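Local structure of phospholyase (Arthrobacter aurescens, 5G4I) at residues A[136-141]-A[208-213]; A[248-253]-A[265-270]; A[285-290]-A[316-321]. The protein catalyses a pyridoxal-phosphate-dependent phospholyase reaction, releasing inorganic phosphate, ammonia and acetaldehyde from phosphoethanolamine, and belongs to the class III aminotransferase family. One frame throughout, in Å; residues are numbered along the deposited sequence.

Contact 1: residues A[136-141]-A[208-213]; sequences GNTGVL and AGHGVS
N137 lays its side chain across the backbone of H210, G211 and V212. With CG beside the backbone N and anti to the carbonyl carbon (chi1 -63°), CB meets H210 O at 3.5 Å while the amide runs on alongside the V212 peptide. There N137 OD1 comes within 3.0 Å of V212 O; both are acceptors, so this approach is close without being a bond. At the other branch, N137 ND2 donates to a water. T138 N donates to H210 O, 2.9 Å long and nearly straight (165° at the hydrogen), with the donor in the carbonyl plane. H210 O is approached a second time by G139 N, but that bond is long and weak. Beside this, T138 OG1 rests against H210 CB, and a further water bridges the hydroxyl to the imidazole: it lies 2.7 Å from T138 OG1 and 2.6 Å from H210 ND1, in the plane of the ring at its edge. G139, having no side chain, lies close to the other segment, its CA making a CH...O contact of 3.1 Å with G211 O. G139 O then accepts from S213 N at 2.8 Å, and S213 CB touches both G139 O and N137 O. Behind the contact, S213 packs on helix 120-135 and L141 on helix 187-207. G136 and G209, both with positive phi, are where the chain leaves those helices, G209 in a Schellman motif. The S213-G139 bond is followed by backbone bonds of G139 and L141 to strand 214-217. With helices 120-135 and 187-207 each leading into adjacent parallel strands, 140-143 and 214-217, this is the large alpha/beta domain of fold type I PLP enzymes, to which class III aminotransferases belong.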
ATOM      1  N   GLY A 136      -7.712 -14.178 -19.048  1.00 13.22           N
ATOM      2  CA  GLY A 136      -7.479 -15.638 -18.963  1.00 13.08           C
ATOM      3  C   GLY A 136      -6.055 -16.068 -19.325  1.00 14.31           C
ATOM      4  O   GLY A 136      -5.765 -17.291 -19.466  1.00 15.59           O
ATOM      5  N   ASN A 137      -5.141 -15.096 -19.476  1.00 12.02           N
ATOM      6  CA  ASN A 137      -3.755 -15.280 -19.803  1.00 12.62           C
ATOM      7  C   ASN A 137      -2.849 -14.796 -18.648  1.00 12.48           C
ATOM      8  O   ASN A 137      -3.313 -14.023 -17.759  1.00 13.90           O
ATOM      9  CB  ASN A 137      -3.361 -14.495 -21.100  1.00 11.69           C
ATOM     10  CG  ASN A 137      -4.091 -14.941 -22.361  1.00 14.29           C
ATOM     11  OD1 ASN A 137      -4.359 -14.128 -23.317  1.00 16.60           O
ATOM     12  ND2 ASN A 137      -4.455 -16.177 -22.374  1.00 12.47           N
ATOM     13  N   THR A 138      -1.586 -15.196 -18.631  1.00 11.61           N
ATOM     14  CA  THR A 138      -0.628 -14.720 -17.601  1.00 11.32           C
ATOM     15  C   THR A 138       0.590 -14.009 -18.171  1.00 11.47           C
ATOM     16  O   THR A 138       1.402 -13.378 -17.385  1.00 12.16           O
ATOM     17  CB  THR A 138      -0.079 -15.903 -16.745  1.00 13.19           C
ATOM     18  OG1 THR A 138       0.440 -16.955 -17.645  1.00 15.37           O
ATOM     19  CG2 THR A 138      -1.157 -16.496 -15.885  1.00 14.94           C
ATOM     20  N   GLY A 139       0.872 -14.023 -19.486  1.00  9.88           N
ATOM     21  CA  GLY A 139       2.076 -13.436 -20.020  1.00 10.79           C
ATOM     22  C   GLY A 139       2.215 -11.909 -19.869  1.00 10.18           C
ATOM     23  O   GLY A 139       1.213 -11.194 -20.022  1.00 10.42           O
ATOM     24  N   VAL A 140       3.436 -11.474 -19.493  1.00 10.19           N
ATOM     25  CA  VAL A 140       3.731 -10.044 -19.309  1.00  9.31           C
ATOM     26  C   VAL A 140       4.838  -9.598 -20.233  1.00 10.29           C
ATOM     27  O   VAL A 140       5.960 -10.183 -20.244  1.00 11.10           O
ATOM     28  CB  VAL A 140       4.089  -9.763 -17.830  1.00 10.63           C
ATOM     29  CG1 VAL A 140       4.540  -8.291 -17.637  1.00 12.32           C
ATOM     30  CG2 VAL A 140       2.954 -10.111 -16.905  1.00 11.76           C
ATOM     31  N   LEU A 141       4.636  -8.504 -20.993  1.00 10.39           N
ATOM     32  CA  LEU A 141       5.685  -7.805 -21.750  1.00  9.56           C
ATOM     33  C   LEU A 141       6.089  -6.535 -20.996  1.00  9.09           C
ATOM     34  O   LEU A 141       5.199  -5.718 -20.677  1.00  9.91           O
ATOM     35  CB  LEU A 141       5.140  -7.424 -23.147  1.00 11.03           C
ATOM     36  CG  LEU A 141       4.762  -8.582 -24.094  1.00 11.90           C
ATOM     37  CD1 LEU A 141       4.119  -8.007 -25.349  1.00 15.21           C
ATOM     38  CD2 LEU A 141       5.898  -9.452 -24.489  1.00 12.12           C
ATOM     39  N   ALA A 208       4.640 -21.367 -24.970  1.00 11.85           N
ATOM     40  CA  ALA A 208       4.833 -21.850 -23.591  1.00 12.38           C
ATOM     41  C   ALA A 208       3.552 -21.966 -22.756  1.00 13.85           C
ATOM     42  O   ALA A 208       3.638 -22.376 -21.592  1.00 17.38           O
ATOM     43  CB  ALA A 208       5.890 -20.996 -22.925  1.00 14.26           C
ATOM     44  N   GLY A 209       2.398 -21.579 -23.235  1.00 11.79           N
ATOM     45  CA  GLY A 209       1.137 -21.694 -22.572  1.00 14.67           C
ATOM     46  C   GLY A 209       0.752 -20.566 -21.623  1.00 15.40           C
ATOM     47  O   GLY A 209      -0.317 -20.623 -21.009  1.00 18.04           O
ATOM     48  N   HIS A 210       1.500 -19.457 -21.671  1.00 13.51           N
ATOM     49  CA  HIS A 210       1.106 -18.284 -20.877  1.00 12.40           C
ATOM     50  C   HIS A 210       0.144 -17.356 -21.566  1.00 13.14           C
ATOM     51  O   HIS A 210      -0.643 -16.635 -20.927  1.00 14.41           O
ATOM     52  CB  HIS A 210       2.354 -17.477 -20.488  1.00 12.72           C
ATOM     53  CG  HIS A 210       3.496 -18.290 -19.961  1.00 14.70           C
ATOM     54  ND1 HIS A 210       3.493 -18.953 -18.757  1.00 20.09           N
ATOM     55  CD2 HIS A 210       4.675 -18.557 -20.536  1.00 16.10           C
ATOM     56  CE1 HIS A 210       4.639 -19.591 -18.617  1.00 15.52           C
ATOM     57  NE2 HIS A 210       5.383 -19.346 -19.667  1.00 17.61           N
ATOM     58  N   GLY A 211       0.170 -17.287 -22.908  1.00 13.54           N
ATOM     59  CA  GLY A 211      -0.572 -16.305 -23.624  1.00 12.51           C
ATOM     60  C   GLY A 211      -0.102 -14.878 -23.271  1.00 12.48           C
ATOM     61  O   GLY A 211       0.936 -14.732 -22.609  1.00 14.34           O
ATOM     62  N   VAL A 212      -0.829 -13.868 -23.725  1.00 11.20           N
ATOM     63  CA  VAL A 212      -0.441 -12.460 -23.404  1.00 11.36           C
ATOM     64  C   VAL A 212      -1.567 -11.853 -22.559  1.00 11.16           C
ATOM     65  O   VAL A 212      -2.728 -11.669 -22.996  1.00 10.95           O
ATOM     66  CB  VAL A 212      -0.242 -11.631 -24.698  1.00 11.89           C
ATOM     67  CG1 VAL A 212       0.153 -10.177 -24.309  1.00 13.10           C
ATOM     68  CG2 VAL A 212       0.808 -12.267 -25.594  1.00 13.45           C
ATOM     69  N   SER A 213      -1.222 -11.442 -21.305  1.00 10.10           N
ATOM     70  CA  SER A 213      -2.125 -10.698 -20.429  1.00 10.82           C
ATOM     71  C   SER A 213      -1.962  -9.141 -20.636  1.00 10.48           C
ATOM     72  O   SER A 213      -2.951  -8.450 -20.835  1.00 11.71           O
ATOM     73  CB  SER A 213      -1.908 -11.076 -18.939  1.00 11.49           C
ATOM     74  OG  SER A 213      -2.841 -10.364 -18.115  1.00 14.66           O
TER
HETATM   75  O   HOH W   1      -3.288 -18.824 -21.322  1.00 26.33           O
HETATM   76  O   HOH W   2      -1.699 -18.805 -18.507  1.00 23.00           O
HETATM   77  O   HOH W   3       1.874 -19.032 -16.685  1.00 32.92           O

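Contact 2: residues A[248-253]-A[265-270]; sequences VISDEV and WGYQMF. With PLP (pyridoxal-5'-phosphate), chain C.
Two torsions of E252 bring its carboxylate to the backbone of 265-270: CG stands beside the backbone N (chi1 -65°), and the chain bends at chi2 (-75°). E252 OE1 accepts from G266 N at 2.8 Å on its syn side, slightly out of the carboxylate plane, and E252 OE2 takes Y267 N at 3.0 Å on its syn lone pair. S250 OG gives a second bond to E252 OE2 (2.8 Å) from above that plane, while S255 OG bonds to E252 OE1. Every carboxylate oxygen is thus gripped twice, which fixes the group's rotation in a buried place. The W265 ring presents its edge to E252 OE1, its plane 80° from the carboxylate, and Y267 CD2 touches E252 OE2 at 3.4 Å. Flanking E252 in sequence, D251 OD2 faces PLP N1 at 2.8 Å, as the conserved aspartate of fold type I PLP enzymes faces the pyridine nitrogen, with H148 and N124 also bonded to it, and V253 CG1 is 3.4 Å from PLP C3. D251 OD1 accepts from V253 N, an Asx turn. Strand 247-251 runs between strands 214-217 and 276-279, V248 and F270 pack on helix 233-243, and W265 stacks with F107 and reaches M279.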
ATOM      1  N   VAL A 248      -3.346  -3.153 -22.440  1.00 10.23           N
ATOM      2  CA  VAL A 248      -2.231  -2.189 -22.260  1.00  9.91           C
ATOM      3  C   VAL A 248      -2.388  -1.429 -20.944  1.00 10.09           C
ATOM      4  O   VAL A 248      -3.476  -0.858 -20.672  1.00 11.43           O
ATOM      5  CB  VAL A 248      -2.173  -1.178 -23.431  1.00 10.34           C
ATOM      6  CG1 VAL A 248      -1.057  -0.131 -23.153  1.00 11.65           C
ATOM      7  CG2 VAL A 248      -1.941  -1.911 -24.763  1.00 11.64           C
ATOM      8  N   ILE A 249      -1.310  -1.433 -20.116  1.00  9.78           N
ATOM      9  CA  ILE A 249      -1.260  -0.677 -18.862  1.00  9.25           C
ATOM     10  C   ILE A 249      -0.198   0.465 -19.058  1.00  9.30           C
ATOM     11  O   ILE A 249       0.989   0.177 -19.247  1.00  8.96           O
ATOM     12  CB  ILE A 249      -0.862  -1.478 -17.602  1.00  9.64           C
ATOM     13  CG1 ILE A 249      -1.787  -2.715 -17.367  1.00 10.77           C
ATOM     14  CG2 ILE A 249      -0.896  -0.560 -16.335  1.00 10.37           C
ATOM     15  CD1 ILE A 249      -1.201  -3.709 -16.388  1.00 12.29           C
ATOM     16  N   SER A 250      -0.640   1.744 -18.918  1.00  9.35           N
ATOM     17  CA  SER A 250       0.345   2.865 -18.770  1.00  9.75           C
ATOM     18  C   SER A 250       0.605   3.129 -17.299  1.00  8.88           C
ATOM     19  O   SER A 250      -0.374   3.537 -16.585  1.00  9.35           O
ATOM     20  CB  SER A 250      -0.157   4.154 -19.440  1.00  9.75           C
ATOM     21  OG  SER A 250       0.836   5.172 -19.359  1.00  9.66           O
ATOM     22  N   ASP A 251       1.870   2.971 -16.878  1.00  8.26           N
ATOM     23  CA  ASP A 251       2.306   3.291 -15.495  1.00  8.12           C
ATOM     24  C   ASP A 251       2.715   4.779 -15.536  1.00  8.97           C
ATOM     25  O   ASP A 251       3.710   5.127 -16.146  1.00  9.24           O
ATOM     26  CB  ASP A 251       3.459   2.378 -15.120  1.00  8.49           C
ATOM     27  CG  ASP A 251       4.042   2.668 -13.745  1.00  9.74           C
ATOM     28  OD1 ASP A 251       3.836   3.772 -13.236  1.00 10.92           O
ATOM     29  OD2 ASP A 251       4.803   1.792 -13.231  1.00 11.15           O
ATOM     30  N   GLU A 252       1.840   5.610 -14.922  1.00  8.83           N
ATOM     31  CA  GLU A 252       1.988   7.083 -14.872  1.00  8.89           C
ATOM     32  C   GLU A 252       2.626   7.550 -13.611  1.00 10.01           C
ATOM     33  O   GLU A 252       2.578   8.769 -13.323  1.00 11.22           O
ATOM     34  CB  GLU A 252       0.642   7.756 -15.101  1.00  9.56           C
ATOM     35  CG  GLU A 252       0.069   7.522 -16.481  1.00  9.48           C
ATOM     36  CD  GLU A 252       0.714   8.306 -17.609  1.00 10.94           C
ATOM     37  OE1 GLU A 252       1.345   9.340 -17.318  1.00  9.78           O
ATOM     38  OE2 GLU A 252       0.536   7.872 -18.768  1.00  9.96           O
ATOM     39  N   VAL A 253       3.292   6.691 -12.863  1.00 10.65           N
ATOM     40  CA  VAL A 253       3.920   7.166 -11.597  1.00 12.38           C
ATOM     41  C   VAL A 253       4.973   8.195 -11.865  1.00 13.77           C
ATOM     42  O   VAL A 253       5.032   9.205 -11.059  1.00 17.55           O
ATOM     43  CB  VAL A 253       4.459   5.948 -10.747  1.00 12.45           C
ATOM     44  CG1 VAL A 253       5.231   6.456  -9.548  1.00 14.10           C
ATOM     45  CG2 VAL A 253       3.337   5.038 -10.348  1.00 13.63           C
ATOM     46  N   TRP A 265      -1.117  13.188 -19.009  1.00  9.40           N
ATOM     47  CA  TRP A 265      -0.615  11.800 -18.883  1.00  9.00           C
ATOM     48  C   TRP A 265       0.410  11.552 -19.957  1.00  9.60           C
ATOM     49  O   TRP A 265       0.243  11.971 -21.129  1.00 10.08           O
ATOM     50  CB  TRP A 265      -1.792  10.786 -19.009  1.00  9.44           C
ATOM     51  CG  TRP A 265      -2.925  11.139 -18.009  1.00  9.19           C
ATOM     52  CD1 TRP A 265      -4.150  11.668 -18.311  1.00  9.13           C
ATOM     53  CD2 TRP A 265      -2.848  11.211 -16.589  1.00  9.38           C
ATOM     54  NE1 TRP A 265      -4.864  12.001 -17.209  1.00 10.09           N
ATOM     55  CE2 TRP A 265      -4.045  11.748 -16.112  1.00  9.23           C
ATOM     56  CE3 TRP A 265      -1.841  10.817 -15.646  1.00 10.13           C
ATOM     57  CZ2 TRP A 265      -4.298  11.945 -14.732  1.00 10.77           C
ATOM     58  CZ3 TRP A 265      -2.115  10.993 -14.295  1.00  9.51           C
ATOM     59  CH2 TRP A 265      -3.306  11.567 -13.846  1.00 10.64           C
ATOM     60  N   GLY A 266       1.518  10.919 -19.585  1.00 10.28           N
ATOM     61  CA  GLY A 266       2.541  10.538 -20.552  1.00 10.66           C
ATOM     62  C   GLY A 266       2.088   9.693 -21.712  1.00  9.85           C
ATOM     63  O   GLY A 266       2.702   9.832 -22.828  1.00 10.87           O
ATOM     64  N   TYR A 267       1.080   8.831 -21.532  1.00  9.81           N
ATOM     65  CA  TYR A 267       0.652   7.982 -22.708  1.00  9.55           C
ATOM     66  C   TYR A 267       0.216   8.812 -23.870  1.00  9.68           C
ATOM     67  O   TYR A 267       0.174   8.347 -25.017  1.00 10.71           O
ATOM     68  CB  TYR A 267      -0.366   6.934 -22.320  1.00 10.56           C
ATOM     69  CG  TYR A 267      -1.792   7.448 -22.024  1.00  9.71           C
ATOM     70  CD1 TYR A 267      -2.692   7.779 -23.049  1.00 11.44           C
ATOM     71  CD2 TYR A 267      -2.280   7.610 -20.688  1.00 10.14           C
ATOM     72  CE1 TYR A 267      -3.971   8.195 -22.791  1.00 12.77           C
ATOM     73  CE2 TYR A 267      -3.553   8.082 -20.466  1.00 11.96           C
ATOM     74  CZ  TYR A 267      -4.374   8.381 -21.530  1.00 12.73           C
ATOM     75  OH  TYR A 267      -5.717   8.810 -21.290  1.00 17.22           O
ATOM     76  N   GLN A 268      -0.174  10.090 -23.629  1.00 10.49           N
ATOM     77  CA  GLN A 268      -0.697  10.998 -24.662  1.00 11.43           C
ATOM     78  C   GLN A 268       0.422  11.394 -25.606  1.00 11.85           C
ATOM     79  O   GLN A 268       0.084  11.985 -26.693  1.00 13.26           O
ATOM     80  CB  GLN A 268      -1.391  12.271 -23.962  1.00 11.36           C
ATOM     81  CG  GLN A 268      -2.646  11.912 -23.189  1.00 11.60           C
ATOM     82  CD  GLN A 268      -3.241  12.943 -22.206  1.00 13.85           C
ATOM     83  OE1 GLN A 268      -2.541  13.635 -21.643  1.00 18.56           O
ATOM     84  NE2 GLN A 268      -4.558  12.883 -21.987  1.00 18.13           N
ATOM     85  N   MET A 269       1.708  11.181 -25.317  1.00 10.92           N
ATOM     86  CA  MET A 269       2.801  11.326 -26.336  1.00 11.54           C
ATOM     87  C   MET A 269       2.671  10.335 -27.484  1.00 12.57           C
ATOM     88  O   MET A 269       3.341  10.594 -28.553  1.00 16.03           O
ATOM     89  CB  MET A 269       4.179  11.224 -25.676  1.00 12.65           C
ATOM     90  CG  MET A 269       4.515  12.215 -24.591  1.00 12.76           C
ATOM     91  SD  MET A 269       6.150  12.122 -23.890  1.00 15.43           S
ATOM     92  CE  MET A 269       6.152  10.512 -23.029  1.00 13.81           C
ATOM     93  N   PHE A 270       1.857   9.293 -27.369  1.00 11.45           N
ATOM     94  CA  PHE A 270       1.668   8.248 -28.384  1.00 11.87           C
ATOM     95  C   PHE A 270       0.236   8.255 -28.817  1.00 12.76           C
ATOM     96  O   PHE A 270      -0.707   8.741 -28.127  1.00 13.92           O
ATOM     97  CB  PHE A 270       2.090   6.917 -27.756  1.00 12.06           C
ATOM     98  CG  PHE A 270       3.486   6.961 -27.100  1.00 10.67           C
ATOM     99  CD1 PHE A 270       4.630   6.999 -27.874  1.00 11.51           C
ATOM    100  CD2 PHE A 270       3.657   6.956 -25.716  1.00 11.83           C
ATOM    101  CE1 PHE A 270       5.904   7.054 -27.329  1.00 11.39           C
ATOM    102  CE2 PHE A 270       4.911   7.061 -25.174  1.00 11.72           C
ATOM    103  CZ  PHE A 270       6.040   7.077 -25.946  1.00 12.19           C
TER
HETATM  104  N1  PLP C1441       6.283   2.465 -11.010  1.00 12.73           N
HETATM  105  C2  PLP C1441       7.082   3.524 -11.285  1.00 16.30           C
HETATM  106  C2A PLP C1441       7.291   3.957 -12.713  1.00 18.70           C
HETATM  107  C3  PLP C1441       7.751   4.260 -10.183  1.00 20.17           C
HETATM  108  O3  PLP C1441       8.558   5.327 -10.434  1.00 23.21           O
HETATM  109  C4  PLP C1441       7.509   3.788  -8.801  1.00 16.83           C
HETATM  110  C4A PLP C1441       8.132   4.457  -7.637  1.00 22.92           C
HETATM  111  C5  PLP C1441       6.613   2.618  -8.636  1.00 16.54           C
HETATM  112  C6  PLP C1441       6.051   2.023  -9.762  1.00 15.60           C
HETATM  113  C5A PLP C1441       6.315   2.075  -7.257  1.00 17.92           C
HETATM  114  O4P PLP C1441       5.860   3.133  -6.416  1.00 15.90           O
HETATM  115  P   PLP C1441       5.728   2.914  -4.826  1.00 13.70           P
HETATM  116  O1P PLP C1441       7.148   3.022  -4.325  1.00 13.28           O
HETATM  117  O2P PLP C1441       4.822   4.036  -4.378  1.00 17.26           O
HETATM  118  O3P PLP C1441       5.125   1.536  -4.698  1.00 16.56           O

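Contact 3: residues A[285-290]-A[316-321]; sequences NGHPIG and PVSSAA
H287 and S318 make the polar link between loop 285-290 and the start of helix 316-331. The imidazole, with CG anti to its backbone N (chi1 -161°), points its NE2 edge at the serine, and S318 OG lies near the ring plane. The bond from H287 NE2 to S318 OG is 3.0 Å long but weak, since the angle at the hydrogen is only 124°. A water closes a second, indirect path: it donates to P288 O at 2.7 Å and lies equally far, 2.7 Å, from S318 OG. The apolar contacts are looser. H287 CB meets A321 CB at 4.1 Å, H287 CE1 approaches V317 CG1, the two side chains crossing at about a right angle, and I289 CD1 reaches A321 CB at 4.3 Å. The same methyl also presses on the helix backbone, 3.3 Å from S318 O. P288 CD lies over one face of the H287 ring, toward its rim. At the dimer interface, the H287 ring meets that of H287 of the second subunit with planes about 80° apart, and P288 of that subunit packs on both H287 and S318. The water ties the serine hydroxyl to the loop backbone, so it can act on the imidazole only indirectly, through S318. Because the direct bond is bent and weak, the imidazole's position probably depends as much on the contacts about its ring, including H287 of the second subunit, as on the serine.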
ATOM      1  N   ASN A 285       1.028  14.841  -2.797  1.00  9.70           N
ATOM      2  CA  ASN A 285       2.140  15.708  -2.319  1.00  8.68           C
ATOM      3  C   ASN A 285       3.091  15.045  -1.318  1.00 11.10           C
ATOM      4  O   ASN A 285       3.858  15.749  -0.653  1.00 11.99           O
ATOM      5  CB  ASN A 285       1.690  17.054  -1.777  1.00  9.11           C
ATOM      6  CG  ASN A 285       2.712  18.179  -2.098  1.00 10.82           C
ATOM      7  OD1 ASN A 285       3.140  18.289  -3.253  1.00 10.62           O
ATOM      8  ND2 ASN A 285       3.043  19.031  -1.124  1.00 12.28           N
ATOM      9  N   GLY A 286       2.947  13.742  -1.143  1.00 10.10           N
ATOM     10  CA  GLY A 286       3.641  12.966  -0.047  1.00 10.47           C
ATOM     11  C   GLY A 286       2.727  12.144   0.834  1.00 10.83           C
ATOM     12  O   GLY A 286       3.205  11.240   1.545  1.00 11.34           O
ATOM     13  N   HIS A 287       1.417  12.366   0.736  1.00  9.14           N
ATOM     14  CA  HIS A 287       0.404  11.491   1.408  1.00  9.10           C
ATOM     15  C   HIS A 287       0.402  10.133   0.690  1.00 10.79           C
ATOM     16  O   HIS A 287       0.500  10.086  -0.585  1.00  9.44           O
ATOM     17  CB  HIS A 287      -0.969  12.121   1.322  1.00  9.10           C
ATOM     18  CG  HIS A 287      -1.944  11.563   2.333  1.00  9.38           C
ATOM     19  ND1 HIS A 287      -1.929  11.929   3.685  1.00 10.83           N
ATOM     20  CD2 HIS A 287      -2.906  10.607   2.239  1.00 10.04           C
ATOM     21  CE1 HIS A 287      -2.833  11.235   4.343  1.00 10.99           C
ATOM     22  NE2 HIS A 287      -3.471  10.449   3.482  1.00 11.53           N
ATOM     23  N   PRO A 288       0.186   8.984   1.344  1.00  9.78           N
ATOM     24  CA  PRO A 288       0.234   7.680   0.604  1.00  9.35           C
ATOM     25  C   PRO A 288      -1.075   7.426  -0.179  1.00  9.49           C
ATOM     26  O   PRO A 288      -2.087   7.151   0.452  1.00 10.08           O
ATOM     27  CB  PRO A 288       0.484   6.652   1.759  1.00  9.89           C
ATOM     28  CG  PRO A 288       0.938   7.473   2.990  1.00 10.25           C
ATOM     29  CD  PRO A 288       0.168   8.767   2.814  1.00 10.12           C
ATOM     30  N   ILE A 289      -1.017   7.664  -1.461  1.00  9.39           N
ATOM     31  CA  ILE A 289      -2.204   7.518  -2.351  1.00 10.15           C
ATOM     32  C   ILE A 289      -1.645   6.930  -3.685  1.00 10.61           C
ATOM     33  O   ILE A 289      -0.584   7.366  -4.183  1.00 10.42           O
ATOM     34  CB  ILE A 289      -2.958   8.842  -2.664  1.00 11.93           C
ATOM     35  CG1 ILE A 289      -3.213   9.723  -1.460  1.00 15.90           C
ATOM     36  CG2 ILE A 289      -4.276   8.571  -3.405  1.00 12.27           C
ATOM     37  CD1 ILE A 289      -3.779  11.089  -1.805  1.00 16.24           C
ATOM     38  N   GLY A 290      -2.433   5.985  -4.256  1.00  9.44           N
ATOM     39  CA  GLY A 290      -2.285   5.533  -5.619  1.00  8.71           C
ATOM     40  C   GLY A 290      -3.668   5.300  -6.234  1.00  8.53           C
ATOM     41  O   GLY A 290      -4.688   5.487  -5.602  1.00  9.00           O
ATOM     42  N   PRO A 316     -11.559   9.916   3.720  1.00 10.61           N
ATOM     43  CA  PRO A 316     -11.788  11.283   3.448  1.00 11.82           C
ATOM     44  C   PRO A 316     -10.520  12.201   3.484  1.00  9.44           C
ATOM     45  O   PRO A 316     -10.472  13.217   2.801  1.00 11.65           O
ATOM     46  CB  PRO A 316     -12.759  11.724   4.596  1.00 13.01           C
ATOM     47  CG  PRO A 316     -13.410  10.456   5.047  1.00 15.51           C
ATOM     48  CD  PRO A 316     -12.374   9.406   4.848  1.00 13.06           C
ATOM     49  N   VAL A 317      -9.537  11.835   4.353  1.00 10.86           N
ATOM     50  CA  VAL A 317      -8.315  12.625   4.494  1.00  9.88           C
ATOM     51  C   VAL A 317      -7.356  12.496   3.256  1.00  9.53           C
ATOM     52  O   VAL A 317      -6.891  13.479   2.668  1.00 10.65           O
ATOM     53  CB  VAL A 317      -7.606  12.316   5.821  1.00 10.66           C
ATOM     54  CG1 VAL A 317      -6.257  12.997   5.862  1.00 10.62           C
ATOM     55  CG2 VAL A 317      -8.485  12.782   6.962  1.00 12.60           C
ATOM     56  N   SER A 318      -7.157  11.242   2.794  1.00  9.74           N
ATOM     57  CA  SER A 318      -6.501  10.994   1.511  1.00  9.91           C
ATOM     58  C   SER A 318      -7.208  11.718   0.345  1.00  9.69           C
ATOM     59  O   SER A 318      -6.527  12.331  -0.492  1.00 10.38           O
ATOM     60  CB  SER A 318      -6.450   9.476   1.220  1.00 10.75           C
ATOM     61  OG  SER A 318      -5.560   8.810   2.126  1.00 10.73           O
ATOM     62  N   SER A 319      -8.538  11.661   0.336  1.00 10.77           N
ATOM     63  CA  SER A 319      -9.317  12.350  -0.717  1.00  9.95           C
ATOM     64  C   SER A 319      -9.099  13.858  -0.646  1.00 10.80           C
ATOM     65  O   SER A 319      -8.960  14.516  -1.702  1.00 10.47           O
ATOM     66  CB  SER A 319     -10.785  11.976  -0.580  1.00 11.08           C
ATOM     67  OG  SER A 319     -11.004  10.546  -0.699  1.00 11.53           O
ATOM     68  N   ALA A 320      -9.110  14.443   0.557  1.00 10.34           N
ATOM     69  CA  ALA A 320      -8.849  15.906   0.751  1.00 10.71           C
ATOM     70  C   ALA A 320      -7.463  16.278   0.211  1.00  9.99           C
ATOM     71  O   ALA A 320      -7.266  17.322  -0.450  1.00 11.21           O
ATOM     72  CB  ALA A 320      -9.061  16.305   2.218  1.00 12.01           C
ATOM     73  N   ALA A 321      -6.416  15.457   0.534  1.00 10.56           N
ATOM     74  CA  ALA A 321      -5.072  15.663   0.030  1.00 10.08           C
ATOM     75  C   ALA A 321      -4.994  15.672  -1.516  1.00 10.53           C
ATOM     76  O   ALA A 321      -4.431  16.600  -2.154  1.00 11.55           O
ATOM     77  CB  ALA A 321      -4.148  14.606   0.559  1.00 10.16           C
TER
HETATM   78  O   HOH W   4      -4.749   6.582   0.734  1.00 11.92           O

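In the fold
Contacts 1 and 2 reach the same central sheet, at strands 140-143 and 247-251, with centres 21 Å apart, but their places differ. Contact 1 is partly buried, about 25 Å from the chain centre, and is joined largely by backbone bonds and waters. Contact 2 is wholly buried, about 10 Å from that centre, and relies on one buried carboxylate, whose sequence neighbours on both sides touch the cofactor. Contact 3 is also buried, yet it abuts the second subunit and mixes a weak imidazole-hydroxyl bond with small apolar contacts; its loop leads into strand 290-294 of the same sheet. Along the chain the three follow in series, without touching one another.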